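Local coordinates for rhamnogalacturonan endolyase YesW (Bacillus subtilis, PDB 2Z8S), which cleaves the rhamnogalacturonan backbone of plant cell-wall pectin by endo-type elimination, releasing oligosaccharides, and needs calcium or manganese for activity, at residues T206-G211 and G239-T244; F247-G252 and M293-N298; R267-I272 and N555-Q560. One frame throughout, in Å; residues are numbered along the deposited sequence.

Interaction 1 (T206-G211 and G239-T244); sequences TGKVIG and GKELVT
K208 reaches across to E241 and forms a salt bridge, NZ lying 2.8 Å from OE2 and meeting that oxygen nearly along its C-O bond. The two side chains cross at about a right angle. E241 is stretched out, CG anti to the backbone N (chi1 168°), which carries its carboxylate forward to the lysine. The firmer part of the contact lies on the other side of that carboxylate. There I210, a buried residue, puts its CG1 3.8 Å from E241 OE1, and T244 OG1 donates a hydrogen bond of 2.5 Å to the same OE1, on its anti side and 18° out of the carboxylate plane. T244 OG1 is also bonded to T232 on the neighbouring strand 230-235. The other end of the contact is looser and exposed: T206 CG2 rests 3.7 Å from K240 CG, while the ammonium end of K240 leads away. T206 OG1 turns instead to D204, whose carboxylate also takes the backbone N of K208 and of E241. The contact lays the 206-211 excursion, with its short strand 209-210, along the outermost strand, 241-246, of a four-stranded antiparallel sheet in the propeller-like domain; I210 pairs through its backbone with G201, a carbohydrate-binding residue. Each E241 oxygen thus has its own partner, an ammonium at OE2 and a hydroxyl at OE1, which would probably favour the ionised carboxylate and fix its rotation.

Interaction 2 (F247-G252 and M293-N298); sequences FEPARG and MLVAYN
P249 and M293 bring their backbones closest, CA to CA 6.1 Å, where the irregular loop 247-252, with a cis peptide between E248 and P249, passes the start of strand 293-300. The proline ring rests on the methionine: P249 CG is 3.4 Å from M293 CB, and P249 CB is 3.7 Å from M293 SD. The two side chains slide past each other in opposite directions, and the methionine bends at its last torsion (chi3 79°) to bring CE within 3.9 Å of P249 CB. On the ring's other flank P249 CD meets V295 CG1 at 3.3 Å. M293, V295 and Y297 all turn toward the loop from one face of the third strand of a four-stranded antiparallel sheet, a blade consistent with the beta-propeller assigned to this family; L294 and A296 point away from the loop, L294 packing on M346 and V348 of the next sheet. Farther along the strand the Y297 hydroxyl donates to E248 O at 2.8 Å, the oxygen lying at the ring edge and in its plane, although the place of that oxygen is less sure. The same hydroxyl lies beside E248 CB. The carboxylate of E248 leads away from the strand segment to a salt bridge with K306, while P249 O accepts a hydrogen bond from R286.

Interaction 3 (R267-I272 and N555-Q560); sequences RFLAGI and NIAYNQ. With CA (calcium ion), chain F; ADA (alpha-D-galactopyranuronic acid), chain C.
A calcium site and the substrate cleft share the loop 555-560, and I556 and A557 of that loop pack on L269 and A270 of the first strand of a propeller blade. The loop wraps the ion with alternate residues: N555 O, A557 O at 2.2 Å and N559 OD1 at 2.3 Å, joined by two waters and D116. I556 points toward the strand, with CG1 set between the backbone N and the carbonyl carbon (chi1 72°), and its CD1 ends 3.5 Å from L269 CD2 and 3.4 Å from A270 O. The L269 and I556 side chains cross at about a right angle. L269 CD2 also meets A557 CB at 3.5 Å, so one methyl touches both loop residues, while I556 CG2 lies 4.1 Å from A270 CB. The side chains meeting here are all apolar, although the isoleucine also lies against the carbonyl of A270; M182 of the adjoining sheet touches both I556 and A270. Trimming the isoleucine to an alanine here would probably open a gap against L269 and A270 and let the stretch between the calcium-binding carbonyls of N555 and A557 shift. Lying between two ligands of the ion, A557 and N559, Y558 is probably held in place by it, consistent with a structural role for calcium. It stands among H177, H326 and K498, and its hydroxyl, also bonded to H177, donates to O6B of the galacturonate carboxylate at 2.8 Å, that oxygen lying at the edge of the tyrosine ring and in its plane.

Overall arrangement
From the N terminus, interaction 1 closes first: the small hairpin of strands 202-203 and 209-210, after strand 193-198, packs against strand 241-246, the outer strand of its blade, with strand 230-235 inside the closed loop. Interaction 2 opens directly afterwards, in series, as the linker leaving that strand folds onto strand 293-300 of the next blade. Strand 268-273, the first of that blade, lies within the loop closed by interaction 2 yet packs against 555-560 far downstream, so interactions 2 and 3 cross. They also touch, F247 CE2 being 3.7 Å from F268 CE1. Interaction 1 stays peripheral, its centre about 23 Å from that of interaction 3, which joins the blade to the calcium and substrate loop.

Interaction 1 (T206-G211 and G239-T244)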
ATOM      1  N   THR A 206      17.474  17.406   6.487  1.00 17.39           N
ATOM      2  CA  THR A 206      18.250  18.634   6.549  1.00 17.75           C
ATOM      3  C   THR A 206      19.692  18.310   6.889  1.00 18.02           C
ATOM      4  O   THR A 206      20.548  19.190   6.905  1.00 18.29           O
ATOM      5  CB  THR A 206      17.663  19.630   7.569  1.00 17.95           C
ATOM      6  OG1 THR A 206      17.796  19.103   8.892  1.00 18.35           O
ATOM      7  CG2 THR A 206      16.175  19.911   7.276  1.00 17.90           C
ATOM      8  N   GLY A 207      19.961  17.033   7.140  1.00 18.32           N
ATOM      9  CA  GLY A 207      21.308  16.575   7.473  1.00 18.54           C
ATOM     10  C   GLY A 207      21.546  16.576   8.975  1.00 18.48           C
ATOM     11  O   GLY A 207      22.682  16.467   9.431  1.00 18.38           O
ATOM     12  N   LYS A 208      20.462  16.702   9.729  1.00 18.33           N
ATOM     13  CA  LYS A 208      20.506  16.721  11.171  1.00 18.66           C
ATOM     14  C   LYS A 208      20.381  15.309  11.688  1.00 18.73           C
ATOM     15  O   LYS A 208      19.584  14.530  11.181  1.00 18.83           O
ATOM     16  CB  LYS A 208      19.359  17.572  11.714  1.00 18.76           C
ATOM     17  CG  LYS A 208      19.203  17.492  13.216  1.00 19.43           C
ATOM     18  CD  LYS A 208      18.124  18.385  13.684  1.00 20.95           C
ATOM     19  CE  LYS A 208      17.420  17.757  14.842  1.00 21.81           C
ATOM     20  NZ  LYS A 208      16.197  18.557  15.081  1.00 23.04           N
ATOM     21  N   VAL A 209      21.153  14.979  12.713  1.00 19.03           N
ATOM     22  CA  VAL A 209      21.092  13.646  13.274  1.00 19.70           C
ATOM     23  C   VAL A 209      20.129  13.580  14.459  1.00 20.26           C
ATOM     24  O   VAL A 209      20.177  14.429  15.356  1.00 20.60           O
ATOM     25  CB  VAL A 209      22.476  13.118  13.668  1.00 19.76           C
ATOM     26  CG1 VAL A 209      22.345  11.724  14.215  1.00 19.94           C
ATOM     27  CG2 VAL A 209      23.426  13.131  12.465  1.00 19.36           C
ATOM     28  N   ILE A 210      19.245  12.581  14.425  1.00 20.66           N
ATOM     29  CA  ILE A 210      18.381  12.240  15.542  1.00 21.13           C
ATOM     30  C   ILE A 210      19.203  11.504  16.592  1.00 21.71           C
ATOM     31  O   ILE A 210      19.895  10.541  16.277  1.00 21.65           O
ATOM     32  CB  ILE A 210      17.191  11.358  15.099  1.00 21.04           C
ATOM     33  CG1 ILE A 210      16.120  12.206  14.418  1.00 21.62           C
ATOM     34  CG2 ILE A 210      16.557  10.652  16.274  1.00 20.34           C
ATOM     35  CD1 ILE A 210      16.171  12.182  12.907  1.00 21.85           C
ATOM     36  N   GLY A 211      19.119  11.978  17.834  1.00 22.54           N
ATOM     37  CA  GLY A 211      19.801  11.359  18.968  1.00 23.51           C
ATOM     38  C   GLY A 211      21.308  11.479  18.881  1.00 24.35           C
ATOM     39  O   GLY A 211      21.843  12.547  18.569  1.00 24.29           O
ATOM     40  N   GLY A 239      11.843  16.560   4.716  1.00 22.59           N
ATOM     41  CA  GLY A 239      12.422  15.421   5.423  1.00 22.55           C
ATOM     42  C   GLY A 239      12.952  15.850   6.778  1.00 22.50           C
ATOM     43  O   GLY A 239      13.721  15.137   7.423  1.00 22.09           O
ATOM     44  N   LYS A 240      12.527  17.035   7.194  1.00 22.81           N
ATOM     45  CA  LYS A 240      12.904  17.588   8.468  1.00 23.43           C
ATOM     46  C   LYS A 240      12.193  16.779   9.528  1.00 23.39           C
ATOM     47  O   LYS A 240      11.006  16.474   9.392  1.00 23.45           O
ATOM     48  CB  LYS A 240      12.456  19.038   8.540  1.00 23.76           C
ATOM     49  CG  LYS A 240      13.189  19.898   9.532  1.00 25.33           C
ATOM     50  CD  LYS A 240      12.393  21.175   9.798  1.00 28.57           C
ATOM     51  CE  LYS A 240      13.177  22.158  10.667  1.00 30.37           C
ATOM     52  NZ  LYS A 240      12.263  23.145  11.313  1.00 31.59           N
ATOM     53  N   GLU A 241      12.933  16.404  10.565  1.00 23.35           N
ATOM     54  CA  GLU A 241      12.337  15.821  11.751  1.00 23.37           C
ATOM     55  C   GLU A 241      11.340  16.811  12.337  1.00 23.30           C
ATOM     56  O   GLU A 241      11.675  17.969  12.560  1.00 23.43           O
ATOM     57  CB  GLU A 241      13.410  15.505  12.780  1.00 23.34           C
ATOM     58  CG  GLU A 241      12.846  15.160  14.152  1.00 24.22           C
ATOM     59  CD  GLU A 241      13.872  15.265  15.248  1.00 25.52           C
ATOM     60  OE1 GLU A 241      13.751  14.516  16.236  1.00 27.26           O
ATOM     61  OE2 GLU A 241      14.805  16.089  15.129  1.00 26.17           O
ATOM     62  N   LEU A 242      10.111  16.361  12.551  1.00 23.25           N
ATOM     63  CA  LEU A 242       9.113  17.185  13.210  1.00 22.92           C
ATOM     64  C   LEU A 242       9.101  16.816  14.672  1.00 23.06           C
ATOM     65  O   LEU A 242       9.440  17.627  15.524  1.00 23.19           O
ATOM     66  CB  LEU A 242       7.728  16.956  12.611  1.00 22.80           C
ATOM     67  CG  LEU A 242       7.370  17.574  11.258  1.00 21.92           C
ATOM     68  CD1 LEU A 242       6.083  16.941  10.787  1.00 21.13           C
ATOM     69  CD2 LEU A 242       7.214  19.083  11.343  1.00 21.45           C
ATOM     70  N   VAL A 243       8.696  15.582  14.955  1.00 23.13           N
ATOM     71  CA  VAL A 243       8.674  15.069  16.318  1.00 23.10           C
ATOM     72  C   VAL A 243       9.318  13.696  16.365  1.00 22.70           C
ATOM     73  O   VAL A 243       9.159  12.894  15.452  1.00 22.80           O
ATOM     74  CB  VAL A 243       7.238  14.995  16.877  1.00 23.36           C
ATOM     75  CG1 VAL A 243       7.231  14.414  18.289  1.00 24.00           C
ATOM     76  CG2 VAL A 243       6.599  16.390  16.894  1.00 23.96           C
ATOM     77  N   THR A 244      10.067  13.444  17.426  1.00 22.21           N
ATOM     78  CA  THR A 244      10.588  12.124  17.681  1.00 21.75           C
ATOM     79  C   THR A 244      10.275  11.764  19.114  1.00 21.70           C
ATOM     80  O   THR A 244      10.756  12.423  20.030  1.00 22.05           O
ATOM     81  CB  THR A 244      12.100  12.075  17.464  1.00 21.69           C
ATOM     82  OG1 THR A 244      12.391  12.372  16.096  1.00 21.29           O
ATOM     83  CG2 THR A 244      12.645  10.713  17.797  1.00 21.37           C
TER

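Interaction 2 (F247-G252 and M293-N298)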
ATOM      1  N   PHE A 247      10.096   4.832  20.492  1.00 21.61           N
ATOM      2  CA  PHE A 247       9.260   3.888  19.768  1.00 21.48           C
ATOM      3  C   PHE A 247       8.462   2.993  20.699  1.00 21.88           C
ATOM      4  O   PHE A 247       8.980   2.458  21.679  1.00 22.15           O
ATOM      5  CB  PHE A 247      10.056   3.023  18.786  1.00 21.21           C
ATOM      6  CG  PHE A 247       9.190   2.073  17.998  1.00 20.23           C
ATOM      7  CD1 PHE A 247       8.498   2.515  16.879  1.00 18.45           C
ATOM      8  CD2 PHE A 247       9.028   0.754  18.405  1.00 18.93           C
ATOM      9  CE1 PHE A 247       7.678   1.657  16.176  1.00 17.71           C
ATOM     10  CE2 PHE A 247       8.206  -0.108  17.698  1.00 18.42           C
ATOM     11  CZ  PHE A 247       7.529   0.347  16.583  1.00 18.84           C
ATOM     12  N   GLU A 248       7.189   2.838  20.380  1.00 22.10           N
ATOM     13  CA  GLU A 248       6.387   1.805  20.981  1.00 22.52           C
ATOM     14  C   GLU A 248       5.634   1.089  19.875  1.00 22.49           C
ATOM     15  O   GLU A 248       5.221   1.728  18.916  1.00 22.75           O
ATOM     16  CB  GLU A 248       5.442   2.383  22.016  1.00 22.72           C
ATOM     17  CG  GLU A 248       5.927   2.170  23.421  1.00 24.44           C
ATOM     18  CD  GLU A 248       5.248   3.090  24.384  1.00 26.46           C
ATOM     19  OE1 GLU A 248       4.277   2.647  25.032  1.00 27.60           O
ATOM     20  OE2 GLU A 248       5.670   4.262  24.472  1.00 27.83           O
ATOM     21  N   PRO A 249       5.441  -0.239  20.002  1.00 22.50           N
ATOM     22  CA  PRO A 249       5.766  -1.067  21.173  1.00 22.13           C
ATOM     23  C   PRO A 249       7.260  -1.136  21.429  1.00 21.78           C
ATOM     24  O   PRO A 249       8.029  -1.358  20.503  1.00 21.73           O
ATOM     25  CB  PRO A 249       5.227  -2.442  20.788  1.00 22.03           C
ATOM     26  CG  PRO A 249       4.256  -2.181  19.653  1.00 22.72           C
ATOM     27  CD  PRO A 249       4.866  -1.050  18.915  1.00 22.50           C
ATOM     28  N   ALA A 250       7.661  -0.916  22.679  1.00 21.82           N
ATOM     29  CA  ALA A 250       9.073  -0.994  23.067  1.00 21.52           C
ATOM     30  C   ALA A 250       9.625  -2.401  22.867  1.00 21.27           C
ATOM     31  O   ALA A 250       8.884  -3.386  22.870  1.00 21.25           O
ATOM     32  CB  ALA A 250       9.261  -0.552  24.512  1.00 21.63           C
ATOM     33  N   ARG A 251      10.931  -2.483  22.673  1.00 21.06           N
ATOM     34  CA  ARG A 251      11.587  -3.755  22.487  1.00 20.86           C
ATOM     35  C   ARG A 251      11.404  -4.652  23.698  1.00 21.09           C
ATOM     36  O   ARG A 251      10.974  -5.787  23.564  1.00 21.14           O
ATOM     37  CB  ARG A 251      13.062  -3.536  22.223  1.00 20.77           C
ATOM     38  CG  ARG A 251      13.790  -4.770  21.836  1.00 20.65           C
ATOM     39  CD  ARG A 251      15.256  -4.523  21.884  1.00 21.25           C
ATOM     40  NE  ARG A 251      15.702  -3.641  20.807  1.00 22.57           N
ATOM     41  CZ  ARG A 251      16.267  -2.447  20.975  1.00 22.79           C
ATOM     42  NH1 ARG A 251      16.472  -1.948  22.186  1.00 22.20           N
ATOM     43  NH2 ARG A 251      16.644  -1.753  19.911  1.00 24.42           N
ATOM     44  N   GLY A 252      11.704  -4.135  24.886  1.00 21.42           N
ATOM     45  CA  GLY A 252      11.774  -4.983  26.074  1.00 21.93           C
ATOM     46  C   GLY A 252      12.964  -5.912  25.919  1.00 22.14           C
ATOM     47  O   GLY A 252      13.997  -5.517  25.365  1.00 22.09           O
ATOM     48  N   MET A 293       2.118  -6.865  19.638  1.00 20.30           N
ATOM     49  CA  MET A 293       1.716  -5.566  20.135  1.00 20.51           C
ATOM     50  C   MET A 293       1.307  -4.605  19.030  1.00 20.96           C
ATOM     51  O   MET A 293       1.970  -4.497  18.004  1.00 20.87           O
ATOM     52  CB  MET A 293       2.818  -4.968  20.997  1.00 20.52           C
ATOM     53  CG  MET A 293       3.046  -5.718  22.292  1.00 20.01           C
ATOM     54  SD  MET A 293       4.327  -4.962  23.278  1.00 20.03           S
ATOM     55  CE  MET A 293       3.461  -3.581  24.030  1.00 20.18           C
ATOM     56  N   LEU A 294       0.187  -3.930  19.245  1.00 21.35           N
ATOM     57  CA  LEU A 294      -0.258  -2.895  18.335  1.00 22.02           C
ATOM     58  C   LEU A 294      -0.436  -1.653  19.158  1.00 22.48           C
ATOM     59  O   LEU A 294      -1.225  -1.649  20.091  1.00 22.91           O
ATOM     60  CB  LEU A 294      -1.605  -3.242  17.691  1.00 21.83           C
ATOM     61  CG  LEU A 294      -1.744  -4.350  16.654  1.00 21.21           C
ATOM     62  CD1 LEU A 294      -2.063  -5.638  17.337  1.00 21.04           C
ATOM     63  CD2 LEU A 294      -2.835  -4.002  15.676  1.00 20.40           C
ATOM     64  N   VAL A 295       0.298  -0.605  18.822  1.00 22.84           N
ATOM     65  CA  VAL A 295       0.050   0.684  19.422  1.00 23.44           C
ATOM     66  C   VAL A 295      -0.363   1.707  18.366  1.00 23.65           C
ATOM     67  O   VAL A 295       0.188   1.751  17.266  1.00 23.43           O
ATOM     68  CB  VAL A 295       1.235   1.160  20.281  1.00 23.55           C
ATOM     69  CG1 VAL A 295       2.487   1.134  19.488  1.00 24.62           C
ATOM     70  CG2 VAL A 295       1.001   2.564  20.828  1.00 23.86           C
ATOM     71  N   ALA A 296      -1.362   2.506  18.734  1.00 23.96           N
ATOM     72  CA  ALA A 296      -1.960   3.516  17.885  1.00 23.96           C
ATOM     73  C   ALA A 296      -1.496   4.902  18.283  1.00 24.17           C
ATOM     74  O   ALA A 296      -1.396   5.208  19.470  1.00 24.39           O
ATOM     75  CB  ALA A 296      -3.445   3.440  18.000  1.00 24.05           C
ATOM     76  N   TYR A 297      -1.229   5.735  17.279  1.00 24.37           N
ATOM     77  CA  TYR A 297      -0.788   7.106  17.481  1.00 24.67           C
ATOM     78  C   TYR A 297      -1.609   8.082  16.666  1.00 24.90           C
ATOM     79  O   TYR A 297      -2.074   7.767  15.567  1.00 24.96           O
ATOM     80  CB  TYR A 297       0.669   7.296  17.057  1.00 24.75           C
ATOM     81  CG  TYR A 297       1.677   6.481  17.818  1.00 25.26           C
ATOM     82  CD1 TYR A 297       2.336   7.016  18.919  1.00 25.52           C
ATOM     83  CD2 TYR A 297       1.992   5.179  17.423  1.00 25.33           C
ATOM     84  CE1 TYR A 297       3.267   6.276  19.617  1.00 24.85           C
ATOM     85  CE2 TYR A 297       2.917   4.436  18.116  1.00 24.97           C
ATOM     86  CZ  TYR A 297       3.546   4.995  19.211  1.00 24.78           C
ATOM     87  OH  TYR A 297       4.465   4.270  19.902  1.00 25.73           O
ATOM     88  N   ASN A 298      -1.767   9.280  17.215  1.00 24.89           N
ATOM     89  CA  ASN A 298      -2.189  10.426  16.442  1.00 24.70           C
ATOM     90  C   ASN A 298      -1.022  11.377  16.333  1.00 24.67           C
ATOM     91  O   ASN A 298      -0.297  11.605  17.302  1.00 24.69           O
ATOM     92  CB  ASN A 298      -3.359  11.132  17.111  1.00 24.76           C
ATOM     93  CG  ASN A 298      -4.665  10.442  16.863  1.00 25.29           C
ATOM     94  OD1 ASN A 298      -5.641  10.663  17.571  1.00 26.93           O
ATOM     95  ND2 ASN A 298      -4.698   9.592  15.858  1.00 25.78           N
TER

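Interaction 3 (R267-I272 and N555-Q560)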
ATOM      1  N   ARG A 267       9.732  -7.694  14.228  1.00 15.78           N
ATOM      2  CA  ARG A 267       8.675  -7.971  13.268  1.00 15.59           C
ATOM      3  C   ARG A 267       7.655  -6.826  13.248  1.00 15.53           C
ATOM      4  O   ARG A 267       6.595  -6.880  13.869  1.00 15.54           O
ATOM      5  CB  ARG A 267       8.012  -9.308  13.590  1.00 15.78           C
ATOM      6  CG  ARG A 267       8.909 -10.509  13.370  1.00 15.34           C
ATOM      7  CD  ARG A 267       9.114 -10.755  11.903  1.00 15.15           C
ATOM      8  NE  ARG A 267      10.100 -11.801  11.664  1.00 16.07           N
ATOM      9  CZ  ARG A 267      10.304 -12.398  10.490  1.00 16.66           C
ATOM     10  NH1 ARG A 267       9.587 -12.057   9.417  1.00 14.52           N
ATOM     11  NH2 ARG A 267      11.240 -13.339  10.392  1.00 16.94           N
ATOM     12  N   PHE A 268       7.991  -5.785  12.509  1.00 15.27           N
ATOM     13  CA  PHE A 268       7.199  -4.583  12.525  1.00 15.22           C
ATOM     14  C   PHE A 268       6.145  -4.577  11.464  1.00 15.19           C
ATOM     15  O   PHE A 268       6.314  -5.155  10.396  1.00 15.39           O
ATOM     16  CB  PHE A 268       8.093  -3.360  12.392  1.00 15.23           C
ATOM     17  CG  PHE A 268       9.154  -3.291  13.444  1.00 15.40           C
ATOM     18  CD1 PHE A 268       8.854  -2.829  14.713  1.00 15.08           C
ATOM     19  CD2 PHE A 268      10.447  -3.725  13.175  1.00 15.46           C
ATOM     20  CE1 PHE A 268       9.827  -2.772  15.685  1.00 15.03           C
ATOM     21  CE2 PHE A 268      11.424  -3.672  14.143  1.00 15.25           C
ATOM     22  CZ  PHE A 268      11.114  -3.196  15.400  1.00 15.64           C
ATOM     23  N   LEU A 269       5.027  -3.957  11.803  1.00 14.94           N
ATOM     24  CA  LEU A 269       4.007  -3.637  10.842  1.00 15.05           C
ATOM     25  C   LEU A 269       3.560  -2.248  11.210  1.00 15.25           C
ATOM     26  O   LEU A 269       3.773  -1.791  12.332  1.00 15.45           O
ATOM     27  CB  LEU A 269       2.836  -4.616  10.905  1.00 14.99           C
ATOM     28  CG  LEU A 269       3.060  -6.084  10.554  1.00 14.74           C
ATOM     29  CD1 LEU A 269       1.784  -6.877  10.774  1.00 15.22           C
ATOM     30  CD2 LEU A 269       3.531  -6.236   9.122  1.00 14.65           C
ATOM     31  N   ALA A 270       2.969  -1.558  10.253  1.00 15.15           N
ATOM     32  CA  ALA A 270       2.544  -0.210  10.480  1.00 14.94           C
ATOM     33  C   ALA A 270       1.315   0.012   9.650  1.00 14.88           C
ATOM     34  O   ALA A 270       1.116  -0.649   8.636  1.00 15.13           O
ATOM     35  CB  ALA A 270       3.642   0.760  10.106  1.00 15.01           C
ATOM     36  N   GLY A 271       0.469   0.921  10.093  1.00 14.87           N
ATOM     37  CA  GLY A 271      -0.731   1.199   9.353  1.00 15.16           C
ATOM     38  C   GLY A 271      -1.214   2.607   9.545  1.00 15.40           C
ATOM     39  O   GLY A 271      -0.715   3.342  10.398  1.00 15.43           O
ATOM     40  N   ILE A 272      -2.173   2.981   8.712  1.00 15.64           N
ATOM     41  CA  ILE A 272      -2.955   4.173   8.936  1.00 15.91           C
ATOM     42  C   ILE A 272      -4.387   3.710   9.133  1.00 16.12           C
ATOM     43  O   ILE A 272      -4.921   2.950   8.331  1.00 15.76           O
ATOM     44  CB  ILE A 272      -2.834   5.211   7.777  1.00 15.77           C
ATOM     45  CG1 ILE A 272      -1.375   5.650   7.567  1.00 14.65           C
ATOM     46  CG2 ILE A 272      -3.727   6.426   8.048  1.00 15.53           C
ATOM     47  CD1 ILE A 272      -0.753   6.393   8.730  1.00 13.43           C
ATOM     48  N   ASN A 555       3.825  -0.848   1.443  1.00 11.25           N
ATOM     49  CA  ASN A 555       5.239  -1.096   1.672  1.00 11.35           C
ATOM     50  C   ASN A 555       5.504  -2.040   2.821  1.00 11.40           C
ATOM     51  O   ASN A 555       6.532  -2.689   2.837  1.00 11.74           O
ATOM     52  CB  ASN A 555       6.010   0.216   1.909  1.00 11.68           C
ATOM     53  CG  ASN A 555       5.697   0.859   3.271  1.00 12.27           C
ATOM     54  OD1 ASN A 555       4.728   1.603   3.409  1.00 12.58           O
ATOM     55  ND2 ASN A 555       6.523   0.575   4.268  1.00 11.58           N
ATOM     56  N   ILE A 556       4.603  -2.110   3.797  1.00 11.65           N
ATOM     57  CA  ILE A 556       4.988  -2.744   5.055  1.00 11.59           C
ATOM     58  C   ILE A 556       5.269  -4.217   4.838  1.00 11.50           C
ATOM     59  O   ILE A 556       4.585  -4.858   4.043  1.00 11.89           O
ATOM     60  CB  ILE A 556       3.994  -2.500   6.228  1.00 11.67           C
ATOM     61  CG1 ILE A 556       2.696  -3.279   6.026  1.00 11.64           C
ATOM     62  CG2 ILE A 556       3.750  -1.010   6.423  1.00 11.18           C
ATOM     63  CD1 ILE A 556       2.033  -3.676   7.303  1.00 12.12           C
ATOM     64  N   ALA A 557       6.300  -4.722   5.515  1.00 11.12           N
ATOM     65  CA  ALA A 557       6.660  -6.138   5.507  1.00 10.90           C
ATOM     66  C   ALA A 557       6.453  -6.786   4.137  1.00 10.89           C
ATOM     67  O   ALA A 557       7.044  -6.339   3.159  1.00 10.87           O
ATOM     68  CB  ALA A 557       5.904  -6.877   6.582  1.00 10.55           C
ATOM     69  N   TYR A 558       5.610  -7.809   4.056  1.00 10.93           N
ATOM     70  CA  TYR A 558       5.331  -8.430   2.774  1.00 10.90           C
ATOM     71  C   TYR A 558       4.157  -7.783   2.095  1.00 10.59           C
ATOM     72  O   TYR A 558       2.994  -8.056   2.425  1.00 10.43           O
ATOM     73  CB  TYR A 558       5.139  -9.932   2.894  1.00 11.58           C
ATOM     74  CG  TYR A 558       6.380 -10.630   3.349  1.00 12.58           C
ATOM     75  CD1 TYR A 558       7.641 -10.080   3.106  1.00 12.62           C
ATOM     76  CD2 TYR A 558       6.304 -11.850   4.009  1.00 13.58           C
ATOM     77  CE1 TYR A 558       8.793 -10.721   3.529  1.00 13.56           C
ATOM     78  CE2 TYR A 558       7.454 -12.507   4.439  1.00 13.93           C
ATOM     79  CZ  TYR A 558       8.690 -11.940   4.192  1.00 13.71           C
ATOM     80  OH  TYR A 558       9.817 -12.589   4.618  1.00 13.70           O
ATOM     81  N   ASN A 559       4.495  -6.946   1.112  1.00 10.11           N
ATOM     82  CA  ASN A 559       3.547  -6.078   0.429  1.00  9.37           C
ATOM     83  C   ASN A 559       2.333  -6.799  -0.095  1.00  9.99           C
ATOM     84  O   ASN A 559       2.454  -7.718  -0.917  1.00 10.05           O
ATOM     85  CB  ASN A 559       4.237  -5.316  -0.691  1.00  8.38           C
ATOM     86  CG  ASN A 559       5.521  -4.705  -0.243  1.00  6.18           C
ATOM     87  OD1 ASN A 559       6.149  -5.181   0.702  1.00  3.21           O
ATOM     88  ND2 ASN A 559       5.930  -3.647  -0.906  1.00  4.60           N
ATOM     89  N   GLN A 560       1.165  -6.387   0.406  1.00 10.40           N
ATOM     90  CA  GLN A 560      -0.106  -6.884  -0.105  1.00 10.84           C
ATOM     91  C   GLN A 560      -0.711  -5.864  -1.049  1.00 11.29           C
ATOM     92  O   GLN A 560      -0.386  -4.675  -0.968  1.00 11.41           O
ATOM     93  CB  GLN A 560      -1.072  -7.213   1.026  1.00 10.90           C
ATOM     94  CG  GLN A 560      -0.624  -8.347   1.900  1.00 10.27           C
ATOM     95  CD  GLN A 560      -0.189  -9.569   1.114  1.00 10.67           C
ATOM     96  OE1 GLN A 560       1.002  -9.872   1.043  1.00 11.03           O
ATOM     97  NE2 GLN A 560      -1.147 -10.283   0.533  1.00 10.81           N
TER
HETATM   98 CA    CA F 641       7.845  -4.536   2.135  1.00  7.20          CA
HETATM   99  C1  ADA C   1      13.327 -15.882   3.171  1.00 27.79           C
HETATM  100  C2  ADA C   1      12.724 -15.564   1.791  1.00 28.06           C
HETATM  101  C3  ADA C   1      11.612 -14.501   1.944  1.00 27.34           C
HETATM  102  C4  ADA C   1      10.510 -15.069   2.834  1.00 26.96           C
HETATM  103  C5  ADA C   1      11.150 -15.234   4.231  1.00 25.83           C
HETATM  104  C6  ADA C   1      10.130 -15.773   5.246  1.00 24.21           C
HETATM  105  O1  ADA C   1      14.166 -14.839   3.655  1.00 28.64           O
HETATM  106  O2  ADA C   1      13.741 -15.151   0.866  1.00 28.79           O
HETATM  107  O3  ADA C   1      11.057 -14.108   0.682  1.00 26.40           O
HETATM  108  O4  ADA C   1      10.063 -16.317   2.251  1.00 27.33           O
HETATM  109  O5  ADA C   1      12.308 -16.120   4.202  1.00 27.57           O
HETATM  110  O6B ADA C   1       9.109 -15.103   5.490  1.00 23.67           O
HETATM  111  O6A ADA C   1      10.370 -16.866   5.781  1.00 23.59           O
HETATM  112  O   HOH W   1       9.175  -3.679   3.987  1.00  2.00           O
HETATM  113  O   HOH W   2       9.927  -5.765   1.631  1.00 11.17           O